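Local coordinates for protein aquaporin AqpM (Methanothermobacter marburgensis str. Marburg, PDB 2F2B) that forms homotetramers in the membrane whose channels pass water in both directions under osmotic drive, and transiently increases the initial glycerol flux, at residues R202-Y207 with D217-Y222; A136-I141 with L190-G195; F21-A26 with L60-A65; V28-A33 with I44-L49. One frame throughout, in Å; residues are numbered along the deposited sequence.

Contact 1: residues R202-Y207 with D217-Y222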
loop_
_atom_site.group_PDB
_atom_site.type_symbol
_atom_site.label_atom_id
_atom_site.label_comp_id
_atom_site.label_asym_id
_atom_site.label_seq_id
_atom_site.Cartn_x
_atom_site.Cartn_y
_atom_site.Cartn_z
ATOM N N ARG A 202 9.986 -21.434 0.009
ATOM C CA ARG A 202 8.896 -20.848 0.784
ATOM C C ARG A 202 7.791 -21.872 1.050
ATOM O O ARG A 202 7.027 -21.742 2.009
ATOM C CB ARG A 202 8.340 -19.616 0.053
ATOM C CG ARG A 202 7.050 -19.038 0.634
ATOM C CD ARG A 202 5.838 -19.576 -0.118
ATOM N NE ARG A 202 4.572 -19.022 0.365
ATOM C CZ ARG A 202 3.895 -19.491 1.409
ATOM N NH1 ARG A 202 4.358 -20.527 2.095
ATOM N NH2 ARG A 202 2.742 -18.935 1.760
ATOM N N THR A 203 7.707 -22.892 0.200
ATOM C CA THR A 203 6.711 -23.940 0.392
ATOM C C THR A 203 7.310 -25.049 1.262
ATOM O O THR A 203 6.639 -25.594 2.138
ATOM C CB THR A 203 6.244 -24.540 -0.956
ATOM O OG1 THR A 203 5.559 -23.533 -1.715
ATOM C CG2 THR A 203 5.292 -25.710 -0.716
ATOM N N PHE A 204 8.579 -25.361 1.025
ATOM C CA PHE A 204 9.294 -26.400 1.774
ATOM C C PHE A 204 9.269 -26.199 3.294
ATOM O O PHE A 204 8.973 -27.133 4.049
ATOM C CB PHE A 204 10.749 -26.460 1.301
ATOM C CG PHE A 204 11.616 -27.389 2.108
ATOM C CD1 PHE A 204 11.548 -28.765 1.920
ATOM C CD2 PHE A 204 12.498 -26.883 3.063
ATOM C CE1 PHE A 204 12.350 -29.630 2.674
ATOM C CE2 PHE A 204 13.303 -27.736 3.820
ATOM C CZ PHE A 204 13.227 -29.113 3.624
ATOM N N GLY A 205 9.593 -24.989 3.738
ATOM C CA GLY A 205 9.620 -24.702 5.166
ATOM C C GLY A 205 8.338 -25.059 5.895
ATOM O O GLY A 205 8.353 -25.849 6.844
ATOM N N PRO A 206 7.206 -24.467 5.491
ATOM C CA PRO A 206 5.915 -24.746 6.125
ATOM C C PRO A 206 5.519 -26.223 6.007
ATOM O O PRO A 206 4.966 -26.798 6.942
ATOM C CB PRO A 206 4.964 -23.821 5.372
ATOM C CG PRO A 206 5.838 -22.634 5.082
ATOM C CD PRO A 206 7.111 -23.293 4.603
ATOM N N TYR A 207 5.796 -26.832 4.856
ATOM C CA TYR A 207 5.470 -28.247 4.654
ATOM C C TYR A 207 6.182 -29.105 5.695
ATOM O O TYR A 207 5.570 -29.973 6.320
ATOM C CB TYR A 207 5.894 -28.702 3.254
ATOM C CG TYR A 207 4.844 -28.523 2.173
ATOM C CD1 TYR A 207 3.910 -27.484 2.229
ATOM C CD2 TYR A 207 4.807 -29.382 1.074
ATOM C CE1 TYR A 207 2.965 -27.311 1.214
ATOM C CE2 TYR A 207 3.874 -29.217 0.060
ATOM C CZ TYR A 207 2.956 -28.183 0.132
ATOM O OH TYR A 207 2.036 -28.029 -0.879
ATOM N N ASP A 217 0.381 -33.844 6.159
ATOM C CA ASP A 217 1.239 -34.317 5.079
ATOM C C ASP A 217 0.783 -33.718 3.746
ATOM O O ASP A 217 -0.184 -34.184 3.143
ATOM C CB ASP A 217 1.174 -35.848 5.038
ATOM C CG ASP A 217 1.994 -36.452 3.917
ATOM O OD1 ASP A 217 2.716 -35.718 3.206
ATOM O OD2 ASP A 217 1.909 -37.687 3.754
ATOM N N LEU A 218 1.488 -32.686 3.291
ATOM C CA LEU A 218 1.148 -32.010 2.040
ATOM C C LEU A 218 2.151 -32.307 0.924
ATOM O O LEU A 218 2.027 -31.783 -0.184
ATOM C CB LEU A 218 1.095 -30.493 2.271
ATOM C CG LEU A 218 0.144 -29.967 3.351
ATOM C CD1 LEU A 218 0.438 -28.494 3.633
ATOM C CD2 LEU A 218 -1.296 -30.151 2.899
ATOM N N TRP A 219 3.132 -33.156 1.212
ATOM C CA TRP A 219 4.174 -33.479 0.242
ATOM C C TRP A 219 3.704 -33.949 -1.130
ATOM O O TRP A 219 4.423 -33.811 -2.117
ATOM C CB TRP A 219 5.142 -34.495 0.847
ATOM C CG TRP A 219 5.879 -33.937 2.024
ATOM C CD1 TRP A 219 5.723 -34.290 3.333
ATOM C CD2 TRP A 219 6.866 -32.898 2.001
ATOM N NE1 TRP A 219 6.554 -33.534 4.129
ATOM C CE2 TRP A 219 7.266 -32.673 3.336
ATOM C CE3 TRP A 219 7.451 -32.136 0.981
ATOM C CZ2 TRP A 219 8.227 -31.716 3.679
ATOM C CZ3 TRP A 219 8.408 -31.185 1.322
ATOM C CH2 TRP A 219 8.785 -30.985 2.662
ATOM N N ASN A 220 2.498 -34.495 -1.194
ATOM C CA ASN A 220 1.946 -34.965 -2.457
ATOM C C ASN A 220 1.693 -33.804 -3.421
ATOM O O ASN A 220 1.523 -34.009 -4.624
ATOM C CB ASN A 220 0.653 -35.735 -2.182
ATOM C CG ASN A 220 -0.064 -35.234 -0.941
ATOM O OD1 ASN A 220 -0.685 -34.171 -0.950
ATOM N ND2 ASN A 220 0.034 -35.994 0.147
ATOM N N TYR A 221 1.688 -32.585 -2.890
ATOM C CA TYR A 221 1.461 -31.388 -3.702
ATOM C C TYR A 221 2.756 -30.637 -3.995
ATOM O O TYR A 221 2.780 -29.731 -4.833
ATOM C CB TYR A 221 0.520 -30.418 -2.979
ATOM C CG TYR A 221 -0.870 -30.938 -2.701
ATOM C CD1 TYR A 221 -1.752 -31.228 -3.742
ATOM C CD2 TYR A 221 -1.319 -31.103 -1.391
ATOM C CE1 TYR A 221 -3.051 -31.668 -3.485
ATOM C CE2 TYR A 221 -2.614 -31.542 -1.122
ATOM C CZ TYR A 221 -3.473 -31.821 -2.173
ATOM O OH TYR A 221 -4.758 -32.241 -1.908
ATOM N N TYR A 222 3.833 -31.009 -3.309
ATOM C CA TYR A 222 5.100 -30.310 -3.471
ATOM C C TYR A 222 5.616 -30.145 -4.902
ATOM O O TYR A 222 6.210 -29.113 -5.218
ATOM C CB TYR A 222 6.183 -30.950 -2.586
ATOM C CG TYR A 222 7.400 -30.063 -2.403
ATOM C CD1 TYR A 222 7.262 -28.746 -1.955
ATOM C CD2 TYR A 222 8.683 -30.520 -2.715
ATOM C CE1 TYR A 222 8.368 -27.905 -1.830
ATOM C CE2 TYR A 222 9.796 -29.686 -2.590
ATOM C CZ TYR A 222 9.629 -28.379 -2.150
ATOM O OH TYR A 222 10.715 -27.541 -2.048
HETATM O O HOH W 1 3.362 -31.387 5.086
#
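Tyr207 plugs into an aromatic cluster with Phe204, Trp219 and Tyr222, which packs the pore-loop helix 200-214, starting at the second NPA motif, against the return loop that leads to helix 224-243. Its ring is sandwiched: Leu218 CB lies over the centre of one face, 3.7 Å from the Tyr207 ring centroid, and the methyl CG2 of its own-helix neighbour Thr203 sits near the rim of the opposite face. The edge of the Tyr207 ring points at the face of the Trp219 six-membered ring, with planes at 85°. Tyr207 CB adds a CH-pi contact, standing 3.9 Å from the centroid of the Trp219 six-membered ring. At the rim of that indole, Phe204 CD1 approaches Trp219 CH2 to 3.6 Å, close to the indole plane. Tyr222 closes the cluster from the other end of the loop segment. Its CG is anti to the backbone N (chi1 -164°), Thr203 CG2 meets the edge of its ring, in plane, and the hydroxyl hydrogen-bonds Pro200 O. The Tyr207 hydroxyl is tied to Thr135 O. No direct hydrogen bond joins the two segments; one water bridges them, donating to Tyr207 O at 2.9 Å and accepting from Leu218 N at 2.9 Å.

Contact 2: residues A136-I141 with L190-G195; sequences APFPGI and LGNISG
With chi1 at -87°, Phe138 holds CG roughly anti to its carbonyl carbon and beside its backbone N, which lays the ring across the backbone of Gly191 and Asn192. Asn192 CA lies over the centre of the ring, 3.8 Å from the Phe138 ring centroid and almost exactly on the ring normal, as a CH-pi contact. The Asn192 amide crosses the Phe138 side chain at about a right angle, its plane turned 45° from the ring, with ND2 3.4 Å from Phe138 CD2. That amide is fixed from outside, OD1 by Trp55 NE1 and ND2 by Phe42 O. Gly191 O comes obliquely to the ring, 3.0 Å from Phe138 CE1. Asn192 O, buried 3.2 Å from Phe138 CB, finds no hydrogen-bonding partner. A single direct hydrogen bond links the backbones: Phe138 N donates to Ile193 O at 3.0 Å, nearly straight at 168°, the donor tilted out of the carbonyl plane. The same carbonyl oxygen is flanked by the Ile141 side chain, whose CG2 stands 4.1 Å from Ile193 CG2. A type II turn from Phe138 to Ile141 brings that residue round to it. The two isoleucines also pack on Ala122 and Cys121 of a neighbouring subunit. The contact thus docks the loop before helix 143-166 on the predicted extracellular end of helix 175-194, where the chain enters the second NPA pore loop of the aquaporin fold.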
loop_
_atom_site.group_PDB
_atom_site.type_symbol
_atom_site.label_atom_id
_atom_site.label_comp_id
_atom_site.label_asym_id
_atom_site.label_seq_id
_atom_site.Cartn_x
_atom_site.Cartn_y
_atom_site.Cartn_z
ATOM N N ALA A 136 -1.123 -24.760 -0.842
ATOM C CA ALA A 136 -1.740 -25.962 -1.402
ATOM C C ALA A 136 -2.937 -25.543 -2.245
ATOM O O ALA A 136 -3.518 -24.481 -2.022
ATOM C CB ALA A 136 -2.188 -26.906 -0.282
ATOM N N PRO A 137 -3.318 -26.365 -3.237
ATOM C CA PRO A 137 -4.466 -26.002 -4.070
ATOM C C PRO A 137 -5.699 -25.752 -3.203
ATOM O O PRO A 137 -5.967 -26.499 -2.259
ATOM C CB PRO A 137 -4.634 -27.220 -4.980
ATOM C CG PRO A 137 -3.232 -27.729 -5.119
ATOM C CD PRO A 137 -2.708 -27.625 -3.700
ATOM N N PHE A 138 -6.438 -24.694 -3.512
ATOM C CA PHE A 138 -7.638 -24.377 -2.750
ATOM C C PHE A 138 -8.805 -25.261 -3.192
ATOM O O PHE A 138 -8.698 -25.987 -4.179
ATOM C CB PHE A 138 -7.967 -22.886 -2.887
ATOM C CG PHE A 138 -7.252 -22.023 -1.878
ATOM C CD1 PHE A 138 -5.860 -21.968 -1.849
ATOM C CD2 PHE A 138 -7.971 -21.313 -0.920
ATOM C CE1 PHE A 138 -5.189 -21.222 -0.874
ATOM C CE2 PHE A 138 -7.313 -20.560 0.061
ATOM C CZ PHE A 138 -5.920 -20.516 0.085
ATOM N N PRO A 139 -9.930 -25.227 -2.457
ATOM C CA PRO A 139 -11.091 -26.054 -2.812
ATOM C C PRO A 139 -11.547 -25.932 -4.263
ATOM O O PRO A 139 -11.797 -24.835 -4.761
ATOM C CB PRO A 139 -12.156 -25.592 -1.820
ATOM C CG PRO A 139 -11.338 -25.256 -0.605
ATOM C CD PRO A 139 -10.188 -24.478 -1.213
ATOM N N GLY A 140 -11.654 -27.074 -4.938
ATOM C CA GLY A 140 -12.091 -27.076 -6.325
ATOM C C GLY A 140 -10.979 -26.872 -7.338
ATOM O O GLY A 140 -11.198 -27.017 -8.540
ATOM N N ILE A 141 -9.782 -26.538 -6.864
ATOM C CA ILE A 141 -8.652 -26.315 -7.760
ATOM C C ILE A 141 -7.848 -27.603 -7.934
ATOM O O ILE A 141 -7.385 -28.193 -6.959
ATOM C CB ILE A 141 -7.725 -25.200 -7.210
ATOM C CG1 ILE A 141 -8.523 -23.899 -7.029
ATOM C CG2 ILE A 141 -6.536 -24.999 -8.138
ATOM C CD1 ILE A 141 -9.161 -23.354 -8.306
ATOM N N LEU A 190 -3.516 -14.714 -6.996
ATOM C CA LEU A 190 -3.374 -16.173 -6.956
ATOM C C LEU A 190 -3.401 -16.869 -5.593
ATOM O O LEU A 190 -3.410 -18.100 -5.531
ATOM C CB LEU A 190 -2.079 -16.553 -7.687
ATOM C CG LEU A 190 -2.086 -16.979 -9.165
ATOM C CD1 LEU A 190 -3.328 -16.503 -9.885
ATOM C CD2 LEU A 190 -0.819 -16.478 -9.835
ATOM N N GLY A 191 -3.416 -16.097 -4.514
ATOM C CA GLY A 191 -3.421 -16.697 -3.191
ATOM C C GLY A 191 -4.523 -17.721 -2.977
ATOM O O GLY A 191 -4.267 -18.823 -2.487
ATOM N N ASN A 192 -5.746 -17.367 -3.358
ATOM C CA ASN A 192 -6.886 -18.258 -3.166
ATOM C C ASN A 192 -7.023 -19.337 -4.238
ATOM O O ASN A 192 -8.044 -20.027 -4.310
ATOM C CB ASN A 192 -8.182 -17.448 -3.085
ATOM C CG ASN A 192 -9.140 -17.987 -2.034
ATOM O OD1 ASN A 192 -9.171 -17.505 -0.906
ATOM N ND2 ASN A 192 -9.913 -19.005 -2.399
ATOM N N ILE A 193 -6.000 -19.484 -5.073
ATOM C CA ILE A 193 -6.019 -20.514 -6.103
ATOM C C ILE A 193 -4.991 -21.593 -5.761
ATOM O O ILE A 193 -5.352 -22.749 -5.529
ATOM C CB ILE A 193 -5.726 -19.925 -7.508
ATOM C CG1 ILE A 193 -6.860 -18.968 -7.902
ATOM C CG2 ILE A 193 -5.622 -21.043 -8.539
ATOM C CD1 ILE A 193 -6.674 -18.304 -9.251
ATOM N N SER A 194 -3.718 -21.211 -5.690
ATOM C CA SER A 194 -2.646 -22.161 -5.386
ATOM C C SER A 194 -1.881 -21.816 -4.113
ATOM O O SER A 194 -0.992 -22.558 -3.697
ATOM C CB SER A 194 -1.643 -22.186 -6.533
ATOM O OG SER A 194 -0.978 -20.933 -6.611
ATOM N N GLY A 195 -2.214 -20.683 -3.506
ATOM C CA GLY A 195 -1.497 -20.253 -2.320
ATOM C C GLY A 195 -0.420 -19.274 -2.757
ATOM O O GLY A 195 0.201 -18.604 -1.934
#

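Contact 3: residues F21-A26 with L60-A65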
loop_
_atom_site.group_PDB
_atom_site.type_symbol
_atom_site.label_atom_id
_atom_site.label_comp_id
_atom_site.label_asym_id
_atom_site.label_seq_id
_atom_site.Cartn_x
_atom_site.Cartn_y
_atom_site.Cartn_z
ATOM N N PHE A 21 7.822 -13.906 8.230
ATOM C CA PHE A 21 6.859 -12.819 8.097
ATOM C C PHE A 21 5.729 -13.055 7.099
ATOM O O PHE A 21 4.564 -12.792 7.410
ATOM C CB PHE A 21 7.607 -11.524 7.770
ATOM C CG PHE A 21 8.437 -11.020 8.915
ATOM C CD1 PHE A 21 7.839 -10.333 9.971
ATOM C CD2 PHE A 21 9.799 -11.301 8.982
ATOM C CE1 PHE A 21 8.588 -9.940 11.082
ATOM C CE2 PHE A 21 10.554 -10.913 10.089
ATOM C CZ PHE A 21 9.943 -10.230 11.141
ATOM N N GLY A 22 6.063 -13.557 5.913
ATOM C CA GLY A 22 5.044 -13.803 4.906
ATOM C C GLY A 22 4.087 -14.931 5.251
ATOM O O GLY A 22 2.880 -14.718 5.393
ATOM N N ALA A 23 4.618 -16.143 5.377
ATOM C CA ALA A 23 3.781 -17.293 5.702
ATOM C C ALA A 23 3.150 -17.092 7.075
ATOM O O ALA A 23 2.048 -17.577 7.344
ATOM C CB ALA A 23 4.615 -18.573 5.679
ATOM N N GLY A 24 3.854 -16.369 7.941
ATOM C CA GLY A 24 3.339 -16.110 9.273
ATOM C C GLY A 24 2.062 -15.290 9.256
ATOM O O GLY A 24 1.138 -15.553 10.031
ATOM N N SER A 25 1.990 -14.300 8.368
ATOM C CA SER A 25 0.799 -13.458 8.289
ATOM C C SER A 25 -0.427 -14.266 7.872
ATOM O O SER A 25 -1.537 -13.986 8.320
ATOM C CB SER A 25 1.016 -12.300 7.306
ATOM O OG SER A 25 1.074 -12.753 5.962
ATOM N N ALA A 26 -0.224 -15.268 7.021
ATOM C CA ALA A 26 -1.327 -16.108 6.570
ATOM C C ALA A 26 -1.828 -16.964 7.734
ATOM O O ALA A 26 -3.033 -17.136 7.912
ATOM C CB ALA A 26 -0.880 -16.997 5.415
ATOM N N LEU A 60 1.258 -8.166 1.150
ATOM C CA LEU A 60 2.165 -7.104 1.575
ATOM C C LEU A 60 3.083 -7.538 2.713
ATOM O O LEU A 60 4.201 -7.037 2.832
ATOM C CB LEU A 60 1.365 -5.852 1.961
ATOM C CG LEU A 60 0.669 -5.191 0.761
ATOM C CD1 LEU A 60 -0.330 -4.146 1.237
ATOM C CD2 LEU A 60 1.721 -4.557 -0.157
ATOM N N ALA A 61 2.624 -8.456 3.562
ATOM C CA ALA A 61 3.487 -8.936 4.636
ATOM C C ALA A 61 4.680 -9.602 3.940
ATOM O O ALA A 61 5.828 -9.469 4.371
ATOM C CB ALA A 61 2.742 -9.940 5.522
ATOM N N PHE A 62 4.398 -10.307 2.847
ATOM C CA PHE A 62 5.443 -10.960 2.060
ATOM C C PHE A 62 6.263 -9.892 1.344
ATOM O O PHE A 62 7.489 -9.864 1.440
ATOM C CB PHE A 62 4.827 -11.870 0.992
ATOM C CG PHE A 62 4.657 -13.294 1.420
ATOM C CD1 PHE A 62 5.730 -14.180 1.377
ATOM C CD2 PHE A 62 3.416 -13.763 1.837
ATOM C CE1 PHE A 62 5.565 -15.519 1.744
ATOM C CE2 PHE A 62 3.243 -15.096 2.204
ATOM C CZ PHE A 62 4.320 -15.972 2.156
ATOM N N GLY A 63 5.562 -9.020 0.627
ATOM C CA GLY A 63 6.205 -7.975 -0.154
ATOM C C GLY A 63 7.121 -7.020 0.585
ATOM O O GLY A 63 8.215 -6.713 0.102
ATOM N N PHE A 64 6.680 -6.529 1.740
ATOM C CA PHE A 64 7.498 -5.602 2.513
ATOM C C PHE A 64 8.703 -6.326 3.114
ATOM O O PHE A 64 9.790 -5.751 3.220
ATOM C CB PHE A 64 6.672 -4.935 3.627
ATOM C CG PHE A 64 5.553 -4.049 3.124
ATOM C CD1 PHE A 64 5.656 -3.373 1.907
ATOM C CD2 PHE A 64 4.418 -3.845 3.904
ATOM C CE1 PHE A 64 4.641 -2.505 1.479
ATOM C CE2 PHE A 64 3.401 -2.985 3.491
ATOM C CZ PHE A 64 3.511 -2.311 2.273
ATOM N N ALA A 65 8.522 -7.587 3.497
ATOM C CA ALA A 65 9.629 -8.352 4.063
ATOM C C ALA A 65 10.653 -8.648 2.964
ATOM O O ALA A 65 11.863 -8.636 3.207
ATOM C CB ALA A 65 9.115 -9.654 4.682
#
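Gly22 and Phe62 form the centre of an antiparallel pair of membrane helices, 4-33 and 52-73, in the aquaporin bundle. The axes of the two short segments approach to 7.6 Å, with their N-to-C directions 165° apart. Small residues at the crossing, Gly22, Ser25, Ala61 and Ala65, are consistent with this closeness. Gly22 has no side chain to hold the partner off, and its CA sits above the middle of the Phe62 ring as a CH-pi contact, only 4° off the normal. The Phe62 ring lies flat over the backbone of the other helix, and its CZ also approaches Ala23 CB. One turn on, Ser25 CB and Ala61 CB are pressed to 3.4 Å, tighter than usual van der Waals contact. The hydroxyl of Ser25 occupies the crowded position between its backbone N and carbonyl carbon (chi1 70°), which turns OG back on its own helix. There it donates to Gly22 O at 2.7 Å, in the carbonyl plane and on a lone pair. In the other direction along the pair, Phe21 CB and Ala65 CB meet at 3.9 Å, while the Phe21 ring leads away from helix 52-73 and packs on Leu156 of a neighbouring subunit. Thr189 of that subunit bonds Phe21 O. On the pore side, Phe62 touches Arg202 and Ile187, and a bound glycerol, probably from the crystallisation liquor, lies about 6 Å from its side chain. The pairing of Phe62 with Arg202 is consistent with the aromatic/arginine constriction of aquaporins.

Contact 4: residues V28-A33 with I44-L49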
loop_
_atom_site.group_PDB
_atom_site.type_symbol
_atom_site.label_atom_id
_atom_site.label_comp_id
_atom_site.label_asym_id
_atom_site.label_seq_id
_atom_site.Cartn_x
_atom_site.Cartn_y
_atom_site.Cartn_z
ATOM N N VAL A 28 -1.606 -16.227 10.895
ATOM C CA VAL A 28 -2.287 -15.317 11.813
ATOM C C VAL A 28 -3.707 -15.007 11.346
ATOM O O VAL A 28 -4.634 -14.961 12.151
ATOM C CB VAL A 28 -1.510 -13.986 11.971
ATOM C CG1 VAL A 28 -2.348 -12.979 12.747
ATOM C CG2 VAL A 28 -0.196 -14.237 12.697
ATOM N N THR A 29 -3.879 -14.796 10.045
ATOM C CA THR A 29 -5.200 -14.495 9.498
ATOM C C THR A 29 -6.183 -15.611 9.851
ATOM O O THR A 29 -7.304 -15.356 10.303
ATOM C CB THR A 29 -5.145 -14.353 7.965
ATOM O OG1 THR A 29 -4.195 -13.341 7.616
ATOM C CG2 THR A 29 -6.516 -13.977 7.408
ATOM N N LEU A 30 -5.755 -16.850 9.643
ATOM C CA LEU A 30 -6.605 -17.999 9.935
ATOM C C LEU A 30 -6.868 -18.124 11.432
ATOM O O LEU A 30 -7.953 -18.541 11.848
ATOM C CB LEU A 30 -5.959 -19.278 9.393
ATOM C CG LEU A 30 -5.970 -19.413 7.862
ATOM C CD1 LEU A 30 -5.128 -20.608 7.434
ATOM C CD2 LEU A 30 -7.408 -19.567 7.375
ATOM N N MET A 31 -5.882 -17.758 12.245
ATOM C CA MET A 31 -6.043 -17.831 13.692
ATOM C C MET A 31 -7.068 -16.822 14.209
ATOM O O MET A 31 -7.863 -17.141 15.096
ATOM C CB MET A 31 -4.694 -17.613 14.384
ATOM C CG MET A 31 -3.699 -18.746 14.158
ATOM S SD MET A 31 -2.043 -18.347 14.759
ATOM C CE MET A 31 -2.229 -18.664 16.530
ATOM N N ILE A 32 -7.067 -15.607 13.664
ATOM C CA ILE A 32 -8.026 -14.607 14.125
ATOM C C ILE A 32 -9.409 -14.783 13.503
ATOM O O ILE A 32 -10.381 -14.199 13.975
ATOM C CB ILE A 32 -7.537 -13.157 13.863
ATOM C CG1 ILE A 32 -7.414 -12.895 12.363
ATOM C CG2 ILE A 32 -6.209 -12.927 14.572
ATOM C CD1 ILE A 32 -7.145 -11.434 12.021
ATOM N N ALA A 33 -9.499 -15.591 12.450
ATOM C CA ALA A 33 -10.779 -15.835 11.791
ATOM C C ALA A 33 -11.401 -17.152 12.263
ATOM O O ALA A 33 -12.560 -17.438 11.964
ATOM C CB ALA A 33 -10.592 -15.871 10.283
ATOM N N ILE A 44 -11.809 -20.298 2.746
ATOM C CA ILE A 44 -11.388 -21.142 3.866
ATOM C C ILE A 44 -11.112 -20.412 5.174
ATOM O O ILE A 44 -10.757 -21.039 6.174
ATOM C CB ILE A 44 -10.114 -21.941 3.515
ATOM C CG1 ILE A 44 -8.916 -20.991 3.405
ATOM C CG2 ILE A 44 -10.313 -22.690 2.206
ATOM C CD1 ILE A 44 -7.583 -21.695 3.304
ATOM N N GLY A 45 -11.273 -19.096 5.177
ATOM C CA GLY A 45 -11.006 -18.335 6.382
ATOM C C GLY A 45 -10.245 -17.076 6.027
ATOM O O GLY A 45 -10.414 -16.036 6.657
ATOM N N ILE A 46 -9.380 -17.179 5.024
ATOM C CA ILE A 46 -8.640 -16.012 4.561
ATOM C C ILE A 46 -9.647 -15.313 3.657
ATOM O O ILE A 46 -10.066 -15.862 2.637
ATOM C CB ILE A 46 -7.388 -16.415 3.757
ATOM C CG1 ILE A 46 -6.388 -17.112 4.686
ATOM C CG2 ILE A 46 -6.760 -15.175 3.109
ATOM C CD1 ILE A 46 -5.185 -17.704 3.978
ATOM N N GLY A 47 -10.057 -14.115 4.054
ATOM C CA GLY A 47 -11.040 -13.376 3.285
ATOM C C GLY A 47 -12.382 -13.380 3.997
ATOM O O GLY A 47 -13.295 -12.647 3.627
ATOM N N LEU A 48 -12.501 -14.202 5.033
ATOM C CA LEU A 48 -13.752 -14.294 5.782
ATOM C C LEU A 48 -14.061 -12.973 6.486
ATOM O O LEU A 48 -15.193 -12.486 6.438
ATOM C CB LEU A 48 -13.660 -15.440 6.798
ATOM C CG LEU A 48 -14.915 -15.925 7.536
ATOM C CD1 LEU A 48 -14.592 -17.237 8.235
ATOM C CD2 LEU A 48 -15.388 -14.891 8.543
ATOM N N LEU A 49 -13.051 -12.382 7.120
ATOM C CA LEU A 49 -13.237 -11.127 7.839
ATOM C C LEU A 49 -12.846 -9.887 7.043
ATOM O O LEU A 49 -13.413 -8.822 7.250
ATOM C CB LEU A 49 -12.437 -11.146 9.145
ATOM C CG LEU A 49 -12.783 -12.255 10.145
ATOM C CD1 LEU A 49 -11.822 -12.202 11.330
ATOM C CD2 LEU A 49 -14.222 -12.088 10.607
#
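Leu30, Ala33 and Leu49 make the close-packed part of this contact, in which the chain leaving helix 4-33 folds back on the helix it has just left. Leu30 CD2 rests against both Ile46 CG1, at 3.8 Å, and Gly45 CA, at 3.9 Å. Gly45, with positive phi and no side chain, lets the chain come this near. Its carbonyl oxygen lies 3.6 Å from Ala33 CB and accepts a hydrogen bond from Leu48 N, a tie within the loop itself. Leu49, its side chain extended beyond CB (chi2 175°), carries CD1 to the end of the helical segment, 3.6 Å from Ile32 O and 3.8 Å from Ala33 CA. Thr29 CG2 is a looser neighbour of Ile46, and its hydroxyl is bonded back to Ser25 O. The packing thins toward solvent: the side chain of exposed Ile44 reaches Leu30 only at 4.5 Å (CG1 to CD2), and CD1 of partly exposed Leu48 comes no nearer than 4.3 Å to Ala33 O. No hydrogen bond crosses between the segments, which are held by van der Waals packing of apolar side chains on one another and on backbone. Thr29 and Leu49 also pack on Leu52 and Gly47 of a neighbouring subunit. This is the predicted extracellular connection between helices 4-33 and 52-73 of the aquaporin fold, lying at the tetramer interface.

Along the chain, contact 4 is nested inside the loop closed by contact 3, and contacts 2 and 1 follow in turn. Contacts 3 and 4 share helix 4-33, have centres about 15 Å apart and both touch the same neighbouring subunit. Helix 175-194 of contact 2 leads through the second NPA loop into helix 200-214 of contact 1, their centres about 14 Å apart. Packing contacts join the two pairs: Arg202 NH2 of contact 1 lies 3.4 Å from Phe62 CZ of contact 3, and Ile44 of contact 4 packs on Phe138 of contact 2. Pore constriction and extracellular loops are thus packed together; contacts 2, 3 and 4 also meet neighbouring subunits, contact 1 none.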